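Local structure of autoinducer 2-binding protein LsrB (Clostridium saccharobutylicum DSM 13864, 6DSP) at residues Lys155-Tyr160 with Ser215-Ile220. The protein binds the quorum-sensing signal autoinducer-2, held here as its tetrahydroxytetrahydrofuran form, as a solute-binding receptor. Residues are numbered along the deposited sequence; the frame is centred on the assembly and turned at random.
Sequences KYCWHY and SDIDLI
Lys155 and Asp216 form a salt bridge, with NZ of Lys155 2.8 Å from OD2 of Asp216. The ammonium meets the syn side of that oxygen, 34° out of the carboxylate plane. The lysine chain is extended beyond CG, and its CD passes 3.7 Å from Asp216 OD1.

Backbone bonds start the parallel pairing. Lys155 O accepts two N-H groups, from Asp218 N at 2.8 Å and Leu219 N at 3.0 Å. Leu219 O then takes Cys157 N. The backbone N of Lys155 is bound by a side chain instead: Asp218 OD2 receives it at 2.9 Å through its anti lone pair, in a nearly straight bond (176°). Asp218 OD1 has a salt bridge to Arg145.

Apolar contacts lie on both faces. CB of Tyr156 rests 3.7 Å from CB of Leu219, while the tyrosine hydroxyl bonds Glu176. On the other face CD1 of Ile217 reaches SG of Cys157 at 3.7 Å; CG1 anti to the backbone N (chi1 -162°) sends it there. Helix 200-213 covers this face through Ile210.

The contact joins two central strands of the four-stranded parallel sheet in one lobe of the periplasmic-binding-protein fold. One salt bridge and one side-chain-to-backbone bond tie the start of strand 155-160 to the loop before strand 219-222.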
loop_
_atom_site.group_PDB
_atom_site.type_symbol
_atom_site.label_atom_id
_atom_site.label_comp_id
_atom_site.label_asym_id
_atom_site.label_seq_id
_atom_site.Cartn_x
_atom_site.Cartn_y
_atom_site.Cartn_z
ATOM N N LYS A 155 -4.973 -15.502 -18.965
ATOM C CA LYS A 155 -5.862 -15.788 -17.852
ATOM C C LYS A 155 -5.245 -15.221 -16.581
ATOM O O LYS A 155 -4.071 -15.478 -16.279
ATOM C CB LYS A 155 -6.040 -17.300 -17.703
ATOM C CG LYS A 155 -6.929 -17.908 -18.785
ATOM C CD LYS A 155 -7.189 -19.388 -18.524
ATOM C CE LYS A 155 -8.235 -19.915 -19.484
ATOM N NZ LYS A 155 -8.613 -21.322 -19.222
ATOM N N TYR A 156 -6.009 -14.414 -15.858
ATOM C CA TYR A 156 -5.424 -13.748 -14.695
ATOM C C TYR A 156 -6.479 -13.537 -13.614
ATOM O O TYR A 156 -7.682 -13.695 -13.832
ATOM C CB TYR A 156 -4.807 -12.395 -15.082
ATOM C CG TYR A 156 -5.858 -11.349 -15.325
ATOM C CD1 TYR A 156 -6.545 -11.267 -16.553
ATOM C CD2 TYR A 156 -6.193 -10.445 -14.333
ATOM C CE1 TYR A 156 -7.529 -10.320 -16.735
ATOM C CE2 TYR A 156 -7.178 -9.501 -14.526
ATOM C CZ TYR A 156 -7.846 -9.453 -15.694
ATOM O OH TYR A 156 -8.816 -8.503 -15.867
ATOM N N CYS A 157 -5.999 -13.150 -12.436
ATOM C CA CYS A 157 -6.895 -12.617 -11.406
ATOM C C CYS A 157 -6.076 -11.781 -10.449
ATOM O O CYS A 157 -4.845 -11.723 -10.535
ATOM C CB CYS A 157 -7.647 -13.732 -10.641
ATOM S SG CYS A 157 -6.668 -14.724 -9.508
ATOM N N TRP A 158 -6.785 -11.138 -9.514
ATOM C CA TRP A 158 -6.194 -10.327 -8.457
ATOM C C TRP A 158 -6.298 -11.071 -7.122
ATOM O O TRP A 158 -7.305 -11.745 -6.850
ATOM C CB TRP A 158 -6.938 -8.985 -8.318
ATOM C CG TRP A 158 -6.878 -8.110 -9.527
ATOM C CD1 TRP A 158 -7.575 -8.267 -10.692
ATOM C CD2 TRP A 158 -6.127 -6.904 -9.662
ATOM N NE1 TRP A 158 -7.265 -7.237 -11.558
ATOM C CE2 TRP A 158 -6.386 -6.385 -10.947
ATOM C CE3 TRP A 158 -5.261 -6.206 -8.818
ATOM C CZ2 TRP A 158 -5.777 -5.220 -11.420
ATOM C CZ3 TRP A 158 -4.666 -5.053 -9.272
ATOM C CH2 TRP A 158 -4.934 -4.555 -10.553
ATOM N N HIS A 159 -5.239 -10.978 -6.319
ATOM C CA HIS A 159 -5.165 -11.568 -4.967
ATOM C C HIS A 159 -4.634 -10.474 -4.050
ATOM O O HIS A 159 -3.481 -10.050 -4.182
ATOM C CB HIS A 159 -4.227 -12.788 -4.976
ATOM C CG HIS A 159 -3.966 -13.372 -3.612
ATOM N ND1 HIS A 159 -3.040 -14.378 -3.405
ATOM C CD2 HIS A 159 -4.471 -13.064 -2.385
ATOM C CE1 HIS A 159 -2.991 -14.671 -2.112
ATOM N NE2 HIS A 159 -3.845 -13.887 -1.474
ATOM N N TYR A 160 -5.483 -9.988 -3.147
ATOM C CA TYR A 160 -5.030 -8.934 -2.232
ATOM C C TYR A 160 -5.714 -9.118 -0.878
ATOM O O TYR A 160 -6.144 -10.220 -0.530
ATOM C CB TYR A 160 -5.106 -7.552 -2.891
ATOM C CG TYR A 160 -6.428 -7.075 -3.441
ATOM C CD1 TYR A 160 -6.886 -7.491 -4.685
ATOM C CD2 TYR A 160 -7.183 -6.139 -2.735
ATOM C CE1 TYR A 160 -8.058 -6.957 -5.222
ATOM C CE2 TYR A 160 -8.363 -5.636 -3.266
ATOM C CZ TYR A 160 -8.784 -6.052 -4.510
ATOM O OH TYR A 160 -9.918 -5.536 -5.072
ATOM N N SER A 215 -5.600 -23.913 -12.502
ATOM C CA SER A 215 -4.235 -24.416 -12.645
ATOM C C SER A 215 -3.538 -23.911 -13.899
ATOM O O SER A 215 -2.300 -23.899 -13.936
ATOM C CB SER A 215 -4.201 -25.946 -12.589
ATOM O OG SER A 215 -4.841 -26.489 -13.732
ATOM N N ASP A 216 -4.296 -23.490 -14.913
ATOM C CA ASP A 216 -3.744 -22.903 -16.132
ATOM C C ASP A 216 -3.693 -21.372 -16.095
ATOM O O ASP A 216 -3.522 -20.732 -17.150
ATOM C CB ASP A 216 -4.526 -23.370 -17.359
ATOM C CG ASP A 216 -5.967 -22.916 -17.342
ATOM O OD1 ASP A 216 -6.421 -22.309 -16.361
ATOM O OD2 ASP A 216 -6.692 -23.201 -18.294
ATOM N N ILE A 217 -3.835 -20.764 -14.919
ATOM C CA ILE A 217 -3.774 -19.311 -14.849
ATOM C C ILE A 217 -2.395 -18.834 -15.335
ATOM O O ILE A 217 -1.366 -19.483 -15.098
ATOM C CB ILE A 217 -4.106 -18.851 -13.417
ATOM C CG1 ILE A 217 -4.478 -17.369 -13.392
ATOM C CG2 ILE A 217 -2.960 -19.197 -12.441
ATOM C CD1 ILE A 217 -5.182 -16.959 -12.080
ATOM N N ASP A 218 -2.383 -17.665 -15.995
ATOM C CA ASP A 218 -1.136 -17.116 -16.510
ATOM C C ASP A 218 -0.522 -16.063 -15.608
ATOM O O ASP A 218 0.712 -15.943 -15.550
ATOM C CB ASP A 218 -1.365 -16.441 -17.876
ATOM C CG ASP A 218 -1.658 -17.440 -18.977
ATOM O OD1 ASP A 218 -0.805 -18.331 -19.217
ATOM O OD2 ASP A 218 -2.754 -17.334 -19.571
ATOM N N LEU A 219 -1.348 -15.286 -14.920
ATOM C CA LEU A 219 -0.885 -14.109 -14.188
ATOM C C LEU A 219 -1.707 -13.959 -12.922
ATOM O O LEU A 219 -2.947 -13.987 -12.976
ATOM C CB LEU A 219 -1.112 -12.864 -15.088
ATOM C CG LEU A 219 -0.937 -11.504 -14.429
ATOM C CD1 LEU A 219 0.524 -11.304 -13.968
ATOM C CD2 LEU A 219 -1.409 -10.416 -15.382
ATOM N N ILE A 220 -1.029 -13.755 -11.795
ATOM C CA ILE A 220 -1.719 -13.444 -10.531
ATOM C C ILE A 220 -1.168 -12.120 -10.043
ATOM O O ILE A 220 0.037 -12.016 -9.781
ATOM C CB ILE A 220 -1.519 -14.542 -9.464
ATOM C CG1 ILE A 220 -1.848 -15.935 -10.041
ATOM C CG2 ILE A 220 -2.412 -14.204 -8.219
ATOM C CD1 ILE A 220 -1.506 -17.074 -9.098
#